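Local coordinates for protein computational Design of Enzyme (Synthetic construct, PDB 3TP4) that is a computationally designed enzyme, apparently built on a glycosyl hydrolase family 26 TIM-barrel scaffold to carry an activated serine-containing catalytic triad, at residues L33-T46 with V56-S70. Numbering follows the deposited sequence.
Sequences LFGHHGTTSSGLTT and VKNVTGDFPAVFGWS
Gly35, His36 and His37 pair in parallel with Val66, Phe67 and Gly68, the two short strands inclined at 29°. Val66 N donates to Phe34 O, His36 N to Val66 O, Gly68 N to His36 O, and Gly38 N closes the series on Gly68 O at 2.8 Å. A CB on Gly35 would run into Val66 CG1. In the last pair, His37 holds CG anti to its backbone N (chi1 -155°), which carries the imidazole across Gly68, with Gly68 O over one ring face, and sets NE2 2.7 Å from Ser70 OG in a hydrogen bond at the ring edge. Glu320 takes the other nitrogen, ND1, an arrangement consistent with a Ser-His-Glu triad of the kind the design aimed for. A leucine in place of His37 would probably leave Ser70 OG and Glu320 without the imidazole that links them. On the face bearing His36 and Phe67, Thr39 of the following loop sets CG2 3.4 Å from Phe67 CD2, and Val56 of helix 55-60 brings CG2 to 3.4 Å from His36 ND1. That nitrogen is hydrogen-bonded to Thr39 OG1, itself also bonded to Ser54 OG. Strand 32-37, helix 55-60 and strand 66-70 form a beta-alpha-beta unit of the barrel, flanked by strands 318-321 and 107-113, with helix 87-104 packed against Phe67 and Trp69.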
loop_
_atom_site.group_PDB
_atom_site.type_symbol
_atom_site.label_atom_id
_atom_site.label_comp_id
_atom_site.label_asym_id
_atom_site.label_seq_id
_atom_site.Cartn_x
_atom_site.Cartn_y
_atom_site.Cartn_z
ATOM N N LEU A 33 5.974 14.585 5.953
ATOM C CA LEU A 33 5.831 13.923 7.243
ATOM C C LEU A 33 6.874 12.816 7.383
ATOM O O LEU A 33 6.988 11.934 6.523
ATOM C CB LEU A 33 4.440 13.292 7.424
ATOM C CG LEU A 33 3.068 13.920 7.118
ATOM C CD1 LEU A 33 2.062 13.599 8.217
ATOM C CD2 LEU A 33 3.073 15.390 6.808
ATOM N N PHE A 34 7.625 12.848 8.475
ATOM C CA PHE A 34 8.546 11.759 8.766
ATOM C C PHE A 34 7.806 10.594 9.421
ATOM O O PHE A 34 7.065 10.781 10.385
ATOM C CB PHE A 34 9.684 12.204 9.693
ATOM C CG PHE A 34 10.516 11.056 10.182
ATOM C CD1 PHE A 34 11.377 10.398 9.311
ATOM C CD2 PHE A 34 10.397 10.597 11.494
ATOM C CE1 PHE A 34 12.141 9.326 9.752
ATOM C CE2 PHE A 34 11.155 9.525 11.948
ATOM C CZ PHE A 34 12.029 8.894 11.089
ATOM N N GLY A 35 8.019 9.397 8.895
ATOM C CA GLY A 35 7.399 8.199 9.443
ATOM C C GLY A 35 8.415 7.183 9.930
ATOM O O GLY A 35 9.559 7.145 9.460
ATOM N N HIS A 36 7.999 6.358 10.886
ATOM C CA HIS A 36 8.869 5.331 11.435
ATOM C C HIS A 36 8.051 4.080 11.718
ATOM O O HIS A 36 6.950 4.158 12.270
ATOM C CB HIS A 36 9.543 5.830 12.718
ATOM C CG HIS A 36 10.576 4.894 13.271
ATOM N ND1 HIS A 36 10.739 4.685 14.623
ATOM C CD2 HIS A 36 11.511 4.130 12.655
ATOM C CE1 HIS A 36 11.720 3.821 14.819
ATOM N NE2 HIS A 36 12.206 3.470 13.643
ATOM N N HIS A 37 8.598 2.937 11.321
ATOM C CA HIS A 37 7.912 1.646 11.433
ATOM C C HIS A 37 8.023 1.075 12.846
ATOM O O HIS A 37 9.119 1.020 13.420
ATOM C CB HIS A 37 8.497 0.663 10.419
ATOM C CG HIS A 37 7.552 -0.427 10.020
ATOM N ND1 HIS A 37 6.535 -0.235 9.110
ATOM C CD2 HIS A 37 7.466 -1.721 10.412
ATOM C CE1 HIS A 37 5.862 -1.363 8.958
ATOM N NE2 HIS A 37 6.409 -2.281 9.736
ATOM N N GLY A 38 6.884 0.668 13.400
ATOM C CA GLY A 38 6.821 0.098 14.736
ATOM C C GLY A 38 7.440 1.032 15.753
ATOM O O GLY A 38 8.228 0.617 16.608
ATOM N N THR A 39 7.085 2.308 15.667
ATOM C CA THR A 39 7.875 3.325 16.345
ATOM C C THR A 39 7.689 3.298 17.858
ATOM O O THR A 39 8.602 3.657 18.594
ATOM C CB THR A 39 7.625 4.738 15.781
ATOM O OG1 THR A 39 8.666 5.614 16.227
ATOM C CG2 THR A 39 6.271 5.280 16.229
ATOM N N THR A 40 6.510 2.870 18.307
ATOM C CA THR A 40 6.231 2.739 19.733
ATOM C C THR A 40 6.217 1.280 20.193
ATOM O O THR A 40 5.841 0.993 21.327
ATOM C CB THR A 40 4.889 3.395 20.147
ATOM O OG1 THR A 40 3.811 2.831 19.388
ATOM C CG2 THR A 40 4.921 4.910 19.946
ATOM N N SER A 41 6.639 0.371 19.321
ATOM C CA SER A 41 6.583 -1.058 19.621
ATOM C C SER A 41 7.968 -1.708 19.649
ATOM O O SER A 41 8.163 -2.733 20.298
ATOM C CB SER A 41 5.659 -1.784 18.628
ATOM O OG SER A 41 6.054 -1.548 17.282
ATOM N N SER A 42 8.924 -1.110 18.942
ATOM C CA SER A 42 10.316 -1.562 18.963
ATOM C C SER A 42 11.225 -0.360 19.185
ATOM O O SER A 42 11.151 0.604 18.434
ATOM C CB SER A 42 10.688 -2.226 17.638
ATOM O OG SER A 42 9.756 -3.236 17.293
ATOM N N GLY A 43 12.066 -0.407 20.218
ATOM C CA GLY A 43 12.983 0.687 20.505
ATOM C C GLY A 43 14.265 0.231 21.182
ATOM O O GLY A 43 14.270 -0.768 21.901
ATOM N N LEU A 44 15.352 0.960 20.951
ATOM C CA LEU A 44 16.620 0.673 21.620
ATOM C C LEU A 44 16.809 1.551 22.844
ATOM O O LEU A 44 17.670 1.277 23.672
ATOM C CB LEU A 44 17.814 0.877 20.685
ATOM C CG LEU A 44 17.695 0.403 19.239
ATOM C CD1 LEU A 44 19.083 0.233 18.657
ATOM C CD2 LEU A 44 16.929 -0.893 19.164
ATOM N N THR A 45 16.019 2.612 22.964
ATOM C CA THR A 45 16.199 3.537 24.083
ATOM C C THR A 45 14.982 3.553 24.992
ATOM O O THR A 45 14.955 4.271 25.985
ATOM C CB THR A 45 16.434 4.990 23.608
ATOM O OG1 THR A 45 15.209 5.530 23.098
ATOM C CG2 THR A 45 17.494 5.045 22.540
ATOM N N THR A 46 13.971 2.765 24.643
ATOM C CA THR A 46 12.685 2.822 25.333
ATOM C C THR A 46 12.566 1.820 26.472
ATOM O O THR A 46 11.709 1.965 27.343
ATOM C CB THR A 46 11.543 2.506 24.366
ATOM O OG1 THR A 46 11.839 1.275 23.701
ATOM C CG2 THR A 46 11.395 3.625 23.326
ATOM N N VAL A 56 12.309 7.751 18.451
ATOM C CA VAL A 56 12.199 8.999 17.711
ATOM C C VAL A 56 11.911 10.148 18.664
ATOM O O VAL A 56 12.505 11.212 18.560
ATOM C CB VAL A 56 11.095 8.942 16.648
ATOM C CG1 VAL A 56 10.943 10.312 15.990
ATOM C CG2 VAL A 56 11.421 7.891 15.610
ATOM N N LYS A 57 10.988 9.923 19.589
ATOM C CA LYS A 57 10.695 10.906 20.620
ATOM C C LYS A 57 11.934 11.162 21.481
ATOM O O LYS A 57 12.269 12.312 21.765
ATOM C CB LYS A 57 9.502 10.429 21.465
ATOM C CG LYS A 57 9.256 11.197 22.761
ATOM C CD LYS A 57 8.863 12.652 22.502
ATOM C CE LYS A 57 8.586 13.383 23.810
ATOM N NZ LYS A 57 8.168 14.804 23.595
ATOM N N ASN A 58 12.632 10.102 21.883
ATOM C CA ASN A 58 13.800 10.278 22.755
ATOM C C ASN A 58 14.952 11.006 22.073
ATOM O O ASN A 58 15.651 11.793 22.705
ATOM C CB ASN A 58 14.283 8.949 23.349
ATOM C CG ASN A 58 13.244 8.307 24.262
ATOM O OD1 ASN A 58 12.308 8.963 24.711
ATOM N ND2 ASN A 58 13.401 7.017 24.526
ATOM N N VAL A 59 15.157 10.748 20.785
ATOM C CA VAL A 59 16.278 11.380 20.089
ATOM C C VAL A 59 15.963 12.770 19.527
ATOM O O VAL A 59 16.845 13.614 19.472
ATOM C CB VAL A 59 16.851 10.488 18.968
ATOM C CG1 VAL A 59 17.257 9.135 19.534
ATOM C CG2 VAL A 59 15.853 10.319 17.867
ATOM N N THR A 60 14.722 13.005 19.100
ATOM C CA THR A 60 14.382 14.283 18.459
ATOM C C THR A 60 13.528 15.214 19.314
ATOM O O THR A 60 13.474 16.403 19.054
ATOM C CB THR A 60 13.628 14.081 17.123
ATOM O OG1 THR A 60 12.278 13.696 17.395
ATOM C CG2 THR A 60 14.304 13.016 16.281
ATOM N N GLY A 61 12.832 14.672 20.307
ATOM C CA GLY A 61 11.949 15.493 21.115
ATOM C C GLY A 61 10.494 15.425 20.664
ATOM O O GLY A 61 9.620 15.978 21.331
ATOM N N ASP A 62 10.235 14.747 19.541
ATOM C CA ASP A 62 8.860 14.534 19.061
ATOM C C ASP A 62 8.652 13.136 18.458
ATOM O O ASP A 62 9.594 12.494 18.003
ATOM C CB ASP A 62 8.477 15.596 18.025
ATOM C CG ASP A 62 6.964 15.799 17.909
ATOM O OD1 ASP A 62 6.198 15.052 18.550
ATOM O OD2 ASP A 62 6.542 16.711 17.165
ATOM N N PHE A 63 7.409 12.668 18.458
ATOM C CA PHE A 63 7.083 11.418 17.791
ATOM C C PHE A 63 7.024 11.687 16.296
ATOM O O PHE A 63 6.877 12.835 15.888
ATOM C CB PHE A 63 5.740 10.890 18.282
ATOM C CG PHE A 63 5.744 10.460 19.721
ATOM C CD1 PHE A 63 5.469 11.368 20.732
ATOM C CD2 PHE A 63 6.008 9.146 20.063
ATOM C CE1 PHE A 63 5.461 10.965 22.070
ATOM C CE2 PHE A 63 6.012 8.739 21.406
ATOM C CZ PHE A 63 5.734 9.643 22.400
ATOM N N PRO A 64 7.138 10.634 15.472
ATOM C CA PRO A 64 7.018 10.851 14.023
ATOM C C PRO A 64 5.603 11.269 13.664
ATOM O O PRO A 64 4.670 11.009 14.433
ATOM C CB PRO A 64 7.313 9.473 13.426
ATOM C CG PRO A 64 7.038 8.505 14.543
ATOM C CD PRO A 64 7.336 9.216 15.820
ATOM N N ALA A 65 5.443 11.911 12.512
ATOM C CA ALA A 65 4.111 12.286 12.028
ATOM C C ALA A 65 3.396 11.062 11.471
ATOM O O ALA A 65 2.163 11.004 11.462
ATOM C CB ALA A 65 4.207 13.378 10.951
ATOM N N VAL A 66 4.169 10.087 10.998
ATOM C CA VAL A 66 3.586 8.853 10.472
ATOM C C VAL A 66 4.053 7.642 11.294
ATOM O O VAL A 66 5.245 7.459 11.513
ATOM C CB VAL A 66 3.908 8.664 8.976
ATOM C CG1 VAL A 66 3.693 7.208 8.564
ATOM C CG2 VAL A 66 3.048 9.624 8.101
ATOM N N PHE A 67 3.101 6.845 11.771
ATOM C CA PHE A 67 3.394 5.622 12.519
ATOM C C PHE A 67 3.132 4.447 11.589
ATOM O O PHE A 67 1.986 4.213 11.193
ATOM C CB PHE A 67 2.448 5.497 13.730
ATOM C CG PHE A 67 2.747 6.457 14.874
ATOM C CD1 PHE A 67 2.736 7.831 14.677
ATOM C CD2 PHE A 67 2.982 5.977 16.157
ATOM C CE1 PHE A 67 2.984 8.713 15.735
ATOM C CE2 PHE A 67 3.229 6.855 17.221
ATOM C CZ PHE A 67 3.231 8.216 17.008
ATOM N N GLY A 68 4.175 3.705 11.229
ATOM C CA GLY A 68 4.006 2.566 10.340
ATOM C C GLY A 68 3.892 1.251 11.105
ATOM O O GLY A 68 4.453 1.114 12.189
ATOM N N TRP A 69 3.172 0.288 10.531
ATOM C CA TRP A 69 2.954 -1.022 11.143
ATOM C C TRP A 69 2.814 -2.097 10.067
ATOM O O TRP A 69 2.406 -1.804 8.946
ATOM C CB TRP A 69 1.654 -1.033 11.925
ATOM C CG TRP A 69 1.399 0.121 12.777
ATOM C CD1 TRP A 69 0.553 1.152 12.521
ATOM C CD2 TRP A 69 1.943 0.356 14.076
ATOM N NE1 TRP A 69 0.544 2.026 13.572
ATOM C CE2 TRP A 69 1.388 1.559 14.544
ATOM C CE3 TRP A 69 2.852 -0.333 14.886
ATOM C CZ2 TRP A 69 1.717 2.099 15.790
ATOM C CZ3 TRP A 69 3.177 0.201 16.124
ATOM C CH2 TRP A 69 2.615 1.405 16.562
ATOM N N SER A 70 3.135 -3.343 10.408
ATOM C CA SER A 70 2.946 -4.455 9.468
ATOM C C SER A 70 1.771 -5.323 9.907
ATOM O O SER A 70 1.538 -5.473 11.099
ATOM C CB SER A 70 4.205 -5.319 9.399
ATOM O OG SER A 70 5.297 -4.585 8.877
HETATM O O HOH W 1 4.628 2.696 14.281
#